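Local coordinates for uncharacterized protein lp_1913 (Lactobacillus plantarum, PDB 3FLH) that is of unknown function but carries a rhodanese-like domain, the alpha/beta fold of sulfurtransferases and related phosphatases, at residues Leu15-Asp18 with His19-Leu23; Lys47-Ile50 with Lys51-Ala55; Thr63-Gly66 with Glu67-Pro70. All coordinates share one frame; numbering follows the deposited sequence.

Interaction 1. Residues Leu15-Asp18 with His19-Leu23; sequences LYID and HHTVL
Over one face of the His-19 imidazole, displaced toward the rim, sits a carboxylate oxygen of Asp-18, with OD1 3.9 Å from CG of His-19. His-20 meets the same oxygen with its CB, 3.0 Å from Asp-18 OD1. Asp-18 is the N-cap of the helix that begins at His-19. Its OD1 accepts from His-20 N at 2.7 Å, using the anti lone pair, the one directed away from OD2, in a nearly straight bond (N-H...O 160°). The carboxylate swings back over the first turn because chi1 of -166° sets CG trans to the backbone N and alongside the carbonyl. A negative charge placed here would be expected to interact favourably with the positive end of the helix dipole. The carbonyl of the same residue starts the helical pattern: Val-22 N reaches Asp-18 O at 3.2 Å, while Thr-21 N approaches that oxygen at 3.1 Å in a bent, weak bond.

On the buried side, Ile-17 packs against the first turn. Its CG2 meets CG2 of Val-22 at 3.9 Å, the two side chains crossing at about a right angle, and its CD1 also lies close to that methyl. Thr-21 contributes its CB, 4.1 Å from CG1 of Ile-17.

The contact thus joins strand 16-17, at one margin of the parallel sheet, to helix 19-27. Ile-17 is bonded through its backbone to Glu-102 and Ala-104, and its side chain rests on Tyr-101 and Tyr-33. Val-22 reaches Val-35 and His-19 packs on Leu-103, Met-113 and Leu-115, so the first helical turn lies on strands 33-37 and 99-103 and on the loop carrying Met-113 and Leu-115.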
loop_
_atom_site.group_PDB
_atom_site.type_symbol
_atom_site.label_atom_id
_atom_site.label_comp_id
_atom_site.label_asym_id
_atom_site.label_seq_id
_atom_site.Cartn_x
_atom_site.Cartn_y
_atom_site.Cartn_z
ATOM N N LEU B 15 0.377 -9.960 7.283
ATOM C CA LEU B 15 0.505 -8.731 8.060
ATOM C C LEU B 15 -0.854 -8.089 8.297
ATOM O O LEU B 15 -1.009 -7.269 9.203
ATOM C CB LEU B 15 1.392 -7.726 7.323
ATOM C CG LEU B 15 2.832 -8.129 7.005
ATOM C CD1 LEU B 15 3.448 -7.074 6.106
ATOM C CD2 LEU B 15 3.633 -8.287 8.300
ATOM N N TYR B 16 -1.839 -8.468 7.487
ATOM C CA TYR B 16 -3.172 -7.886 7.590
ATOM C C TYR B 16 -4.254 -8.789 8.160
ATOM O O TYR B 16 -4.118 -10.012 8.204
ATOM C CB TYR B 16 -3.652 -7.403 6.215
ATOM C CG TYR B 16 -2.842 -6.291 5.592
ATOM C CD1 TYR B 16 -1.640 -6.557 4.936
ATOM C CD2 TYR B 16 -3.293 -4.971 5.634
ATOM C CE1 TYR B 16 -0.910 -5.535 4.330
ATOM C CE2 TYR B 16 -2.572 -3.939 5.034
ATOM C CZ TYR B 16 -1.381 -4.229 4.382
ATOM O OH TYR B 16 -0.661 -3.216 3.784
ATOM N N ILE B 17 -5.339 -8.155 8.595
ATOM C CA ILE B 17 -6.493 -8.862 9.126
ATOM C C ILE B 17 -7.722 -8.269 8.434
ATOM O O ILE B 17 -7.816 -7.053 8.240
ATOM C CB ILE B 17 -6.591 -8.726 10.670
ATOM C CG1 ILE B 17 -7.690 -9.653 11.201
ATOM C CG2 ILE B 17 -6.854 -7.283 11.065
ATOM C CD1 ILE B 17 -7.751 -9.721 12.728
ATOM N N ASP B 18 -8.639 -9.144 8.036
ATOM C CA ASP B 18 -9.853 -8.747 7.335
ATOM C C ASP B 18 -10.837 -8.035 8.262
ATOM O O ASP B 18 -10.980 -8.396 9.429
ATOM C CB ASP B 18 -10.512 -9.988 6.714
ATOM C CG ASP B 18 -11.571 -9.641 5.690
ATOM O OD1 ASP B 18 -12.630 -9.105 6.076
ATOM O OD2 ASP B 18 -11.339 -9.904 4.487
ATOM N N HIS B 19 -11.516 -7.024 7.730
ATOM C CA HIS B 19 -12.474 -6.260 8.515
ATOM C C HIS B 19 -13.623 -7.149 8.992
ATOM O O HIS B 19 -14.216 -6.908 10.043
ATOM C CB HIS B 19 -13.000 -5.079 7.688
ATOM C CG HIS B 19 -13.972 -5.467 6.617
ATOM N ND1 HIS B 19 -15.242 -5.926 6.897
ATOM C CD2 HIS B 19 -13.866 -5.454 5.267
ATOM C CE1 HIS B 19 -15.879 -6.176 5.767
ATOM N NE2 HIS B 19 -15.065 -5.898 4.762
ATOM N N HIS B 20 -13.921 -8.186 8.215
ATOM C CA HIS B 20 -14.984 -9.135 8.542
ATOM C C HIS B 20 -14.642 -9.881 9.831
ATOM O O HIS B 20 -15.507 -10.132 10.672
ATOM C CB HIS B 20 -15.150 -10.135 7.391
ATOM C CG HIS B 20 -16.199 -11.174 7.636
ATOM N ND1 HIS B 20 -17.536 -10.865 7.772
ATOM C CD2 HIS B 20 -16.107 -12.518 7.779
ATOM C CE1 HIS B 20 -18.221 -11.973 7.990
ATOM N NE2 HIS B 20 -17.377 -12.990 7.999
ATOM N N THR B 21 -13.370 -10.234 9.976
ATOM C CA THR B 21 -12.897 -10.945 11.154
ATOM C C THR B 21 -12.975 -10.042 12.378
ATOM O O THR B 21 -13.351 -10.481 13.466
ATOM C CB THR B 21 -11.432 -11.396 10.979
ATOM O OG1 THR B 21 -11.301 -12.140 9.764
ATOM C CG2 THR B 21 -10.999 -12.268 12.148
ATOM N N VAL B 22 -12.606 -8.778 12.193
ATOM C CA VAL B 22 -12.620 -7.795 13.274
ATOM C C VAL B 22 -14.058 -7.464 13.673
ATOM O O VAL B 22 -14.382 -7.339 14.858
ATOM C CB VAL B 22 -11.902 -6.485 12.844
ATOM C CG1 VAL B 22 -11.963 -5.455 13.968
ATOM C CG2 VAL B 22 -10.454 -6.782 12.481
ATOM N N LEU B 23 -14.915 -7.330 12.669
ATOM C CA LEU B 23 -16.313 -7.002 12.900
ATOM C C LEU B 23 -17.015 -8.127 13.660
ATOM O O LEU B 23 -17.650 -7.890 14.687
ATOM C CB LEU B 23 -16.999 -6.737 11.557
ATOM C CG LEU B 23 -18.288 -5.916 11.567
ATOM C CD1 LEU B 23 -18.598 -5.459 10.148
ATOM C CD2 LEU B 23 -19.428 -6.734 12.141
#

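Interaction 2. Residues Lys47-Ile50 with Lys51-Ala55; sequences KDQI and KGAIA
Ile-50 O accepts from Ala-53 N at 2.8 Å, the bond that closes a tight turn through Lys-51 and Gly-52. The N-H points fairly straight at the oxygen (153°), but the donor is tilted 32° from the plane of the carbonyl. Ala-53 also brings its methyl close to the turn: CB lies 3.0 Å from the same carbonyl oxygen and 4.1 Å from CB of Ile-50. CB of Gln-49 lies 4.2 Å from CB of Ala-53. The isoleucine branch is turned forward along the chain, CG2 standing trans to the backbone N, which brings this methyl against Lys-51 N.

Residues Ile-50 to Ala-53 form a type II beta turn. Gly-52 occupies its third position with phi 75°, the positive value such a turn needs there and one that residues with a CB adopt less readily. The turn delivers the chain into strand 54-55, the outermost strand of the parallel sheet on this side, within the rhodanese-like domain.

Farther out, Ile-50 lies on Leu-107 and Trp-110 of helix 106-112, while its backbone N donates to Tyr-77 OH. Glu-118, probably part of the C-terminal expression tag, accepts from Gly-52 N through OE2 and bonds through its backbone to Gln-49. Ala-53 packs on Val-35 and Tyr-77, and backbone bonds from Ile-54 to Val-35 and Asp-37 fasten the departing strand to strand 33-37.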
loop_
_atom_site.group_PDB
_atom_site.type_symbol
_atom_site.label_atom_id
_atom_site.label_comp_id
_atom_site.label_asym_id
_atom_site.label_seq_id
_atom_site.Cartn_x
_atom_site.Cartn_y
_atom_site.Cartn_z
ATOM N N LYS B 47 -12.929 12.613 16.748
ATOM C CA LYS B 47 -13.596 11.502 17.408
ATOM C C LYS B 47 -14.355 10.576 16.457
ATOM O O LYS B 47 -15.460 10.136 16.771
ATOM C CB LYS B 47 -14.565 12.042 18.472
ATOM C CG LYS B 47 -13.871 12.735 19.646
ATOM C CD LYS B 47 -12.913 11.785 20.361
ATOM C CE LYS B 47 -12.321 12.426 21.608
ATOM N NZ LYS B 47 -11.359 11.531 22.305
ATOM N N ASP B 48 -13.758 10.279 15.304
ATOM C CA ASP B 48 -14.376 9.405 14.314
ATOM C C ASP B 48 -13.715 8.030 14.275
ATOM O O ASP B 48 -13.684 7.374 13.238
ATOM C CB ASP B 48 -14.309 10.047 12.923
ATOM C CG ASP B 48 -12.897 10.478 12.537
ATOM O OD1 ASP B 48 -12.709 10.905 11.379
ATOM O OD2 ASP B 48 -11.975 10.398 13.382
ATOM N N GLN B 49 -13.199 7.589 15.415
ATOM C CA GLN B 49 -12.533 6.297 15.479
ATOM C C GLN B 49 -13.502 5.123 15.377
ATOM O O GLN B 49 -14.719 5.273 15.526
ATOM C CB GLN B 49 -11.742 6.172 16.780
ATOM C CG GLN B 49 -12.623 6.022 18.009
ATOM C CD GLN B 49 -12.881 7.337 18.723
ATOM O OE1 GLN B 49 -12.898 8.406 18.107
ATOM N NE2 GLN B 49 -13.097 7.260 20.033
ATOM N N ILE B 50 -12.934 3.955 15.110
ATOM C CA ILE B 50 -13.680 2.716 15.006
ATOM C C ILE B 50 -14.172 2.380 16.413
ATOM O O ILE B 50 -13.480 2.637 17.405
ATOM C CB ILE B 50 -12.758 1.575 14.473
ATOM C CG1 ILE B 50 -12.394 1.857 13.010
ATOM C CG2 ILE B 50 -13.438 0.222 14.618
ATOM C CD1 ILE B 50 -11.426 0.863 12.388
ATOM N N LYS B 51 -15.375 1.820 16.495
ATOM C CA LYS B 51 -15.979 1.450 17.772
ATOM C C LYS B 51 -15.005 0.679 18.666
ATOM O O LYS B 51 -14.419 -0.318 18.245
ATOM C CB LYS B 51 -17.233 0.612 17.522
ATOM C CG LYS B 51 -17.957 0.200 18.783
ATOM C CD LYS B 51 -19.236 -0.571 18.483
ATOM C CE LYS B 51 -19.933 -0.972 19.784
ATOM N NZ LYS B 51 -20.300 0.225 20.613
ATOM N N GLY B 52 -14.824 1.156 19.895
ATOM C CA GLY B 52 -13.930 0.496 20.830
ATOM C C GLY B 52 -12.439 0.685 20.581
ATOM O O GLY B 52 -11.608 0.123 21.302
ATOM N N ALA B 53 -12.088 1.475 19.572
ATOM C CA ALA B 53 -10.682 1.698 19.257
ATOM C C ALA B 53 -9.989 2.574 20.284
ATOM O O ALA B 53 -10.554 3.555 20.765
ATOM C CB ALA B 53 -10.541 2.325 17.869
ATOM N N ILE B 54 -8.751 2.216 20.604
ATOM C CA ILE B 54 -7.964 2.971 21.563
ATOM C C ILE B 54 -7.112 3.990 20.816
ATOM O O ILE B 54 -6.395 3.635 19.879
ATOM C CB ILE B 54 -7.041 2.039 22.368
ATOM C CG1 ILE B 54 -7.884 0.990 23.099
ATOM C CG2 ILE B 54 -6.217 2.850 23.356
ATOM C CD1 ILE B 54 -7.063 -0.076 23.793
ATOM N N ALA B 55 -7.206 5.254 21.220
ATOM C CA ALA B 55 -6.440 6.318 20.577
ATOM C C ALA B 55 -4.980 6.192 20.987
ATOM O O ALA B 55 -4.627 6.411 22.146
ATOM C CB ALA B 55 -6.993 7.687 20.979
#

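Interaction 3. Residues Thr63-Gly66 with Glu67-Pro70; sequences TRIG and ELDP
Arg-64 and Glu-67 face each other across the C-terminal part of helix 58-64 and the turn beyond, their side chains crossing obliquely. Arg-64 bends at chi3 (49°), which folds NE back to a salt bridge with Glu-67 OE1; at 3.4 Å the hydrogen bond within it is weak, although straight. The carboxylate carbon lies at the edge of the guanidinium, near its plane, but the two flat groups are turned 55° apart. Glu-67 runs extended beyond CG and leaves CA at an unusual chi1 of -29°, bringing CG within 3.1 Å of Arg-64 O. That carbonyl also receives Glu-67 N at 3.2 Å, from above its plane.

Ile-65 CG1 meets Leu-68 CD1 at 3.8 Å, the side chains crossing at about a right angle, and Leu-93 of helix 85-95 touches both. A water donates to Ile-65 O and Leu-68 O, bridging the turn.

A leucine in place of Arg-64 would probably leave the Glu-67 carboxylate without its counter-charge and Ala-55 O without its NH1 donor. The weak NE bond is consistent with a loose charge pair at the surface, while NH1 has a probable hydrogen bond to Ala-55 O.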
loop_
_atom_site.group_PDB
_atom_site.type_symbol
_atom_site.label_atom_id
_atom_site.label_comp_id
_atom_site.label_asym_id
_atom_site.label_seq_id
_atom_site.Cartn_x
_atom_site.Cartn_y
_atom_site.Cartn_z
ATOM N N THR B 63 6.215 4.139 23.316
ATOM C CA THR B 63 6.200 4.652 24.685
ATOM C C THR B 63 5.054 4.109 25.542
ATOM O O THR B 63 5.241 3.817 26.725
ATOM C CB THR B 63 6.105 6.200 24.693
ATOM O OG1 THR B 63 7.269 6.758 24.065
ATOM C CG2 THR B 63 6.011 6.722 26.128
ATOM N N ARG B 64 3.875 3.969 24.939
ATOM C CA ARG B 64 2.684 3.504 25.655
ATOM C C ARG B 64 2.357 2.028 25.453
ATOM O O ARG B 64 1.286 1.558 25.846
ATOM C CB ARG B 64 1.480 4.343 25.231
ATOM C CG ARG B 64 1.593 5.822 25.579
ATOM C CD ARG B 64 0.417 6.605 25.020
ATOM N NE ARG B 64 -0.849 5.960 25.356
ATOM C CZ ARG B 64 -2.005 6.205 24.749
ATOM N NH1 ARG B 64 -2.079 7.089 23.765
ATOM N NH2 ARG B 64 -3.089 5.545 25.123
ATOM N N ILE B 65 3.289 1.295 24.859
ATOM C CA ILE B 65 3.069 -0.115 24.591
ATOM C C ILE B 65 3.094 -0.955 25.869
ATOM O O ILE B 65 2.743 -2.137 25.857
ATOM C CB ILE B 65 4.116 -0.632 23.573
ATOM C CG1 ILE B 65 3.577 -1.869 22.859
ATOM C CG2 ILE B 65 5.430 -0.934 24.275
ATOM C CD1 ILE B 65 4.418 -2.284 21.683
ATOM N N GLY B 66 3.493 -0.329 26.974
ATOM C CA GLY B 66 3.554 -1.028 28.246
ATOM C C GLY B 66 2.214 -1.083 28.956
ATOM O O GLY B 66 2.093 -1.673 30.029
ATOM N N GLU B 67 1.199 -0.471 28.356
ATOM C CA GLU B 67 -0.141 -0.450 28.943
ATOM C C GLU B 67 -1.029 -1.470 28.244
ATOM O O GLU B 67 -2.229 -1.546 28.510
ATOM C CB GLU B 67 -0.767 0.934 28.774
ATOM C CG GLU B 67 0.235 2.066 28.737
ATOM C CD GLU B 67 -0.406 3.393 28.377
ATOM O OE1 GLU B 67 -1.364 3.393 27.575
ATOM O OE2 GLU B 67 0.061 4.437 28.883
ATOM N N LEU B 68 -0.438 -2.253 27.349
ATOM C CA LEU B 68 -1.202 -3.236 26.590
ATOM C C LEU B 68 -1.159 -4.652 27.158
ATOM O O LEU B 68 -0.133 -5.106 27.658
ATOM C CB LEU B 68 -0.720 -3.246 25.133
ATOM C CG LEU B 68 -0.721 -1.895 24.400
ATOM C CD1 LEU B 68 -0.190 -2.080 22.991
ATOM C CD2 LEU B 68 -2.124 -1.310 24.371
ATOM N N ASP B 69 -2.292 -5.341 27.081
ATOM C CA ASP B 69 -2.398 -6.713 27.567
ATOM C C ASP B 69 -1.730 -7.631 26.546
ATOM O O ASP B 69 -2.117 -7.649 25.378
ATOM C CB ASP B 69 -3.865 -7.107 27.717
ATOM C CG ASP B 69 -4.040 -8.414 28.459
ATOM O OD1 ASP B 69 -3.328 -9.385 28.130
ATOM O OD2 ASP B 69 -4.892 -8.470 29.369
ATOM N N PRO B 70 -0.726 -8.413 26.976
ATOM C CA PRO B 70 0.004 -9.334 26.100
ATOM C C PRO B 70 -0.795 -10.526 25.577
ATOM O O PRO B 70 -0.380 -11.187 24.626
ATOM C CB PRO B 70 1.183 -9.762 26.967
ATOM C CG PRO B 70 0.584 -9.778 28.334
ATOM C CD PRO B 70 -0.213 -8.493 28.357
HETATM O O HOH W 1 2.464 -4.383 27.661
#

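From the N terminus the three contacts follow in series, none nested in or crossing another. Interaction 1 closes first, where the chain leaves strand 16-17 and enters helix 19-27. After strand 33-37 and a long loop, interaction 2 turns the chain into strand 54-55 at the other margin of the same sheet; its centre lies about 16 Å from that of interaction 1, without touching it. Interaction 3 lies where helix 58-64 gives way to the loop leading to strand 73-77, on the far side of the chain's centre from interaction 1. Residues 51-55 and 63-66 meet through a probable hydrogen bond from Arg-64 NH1 to Ala-55 O, tying the edge strand to the following helix.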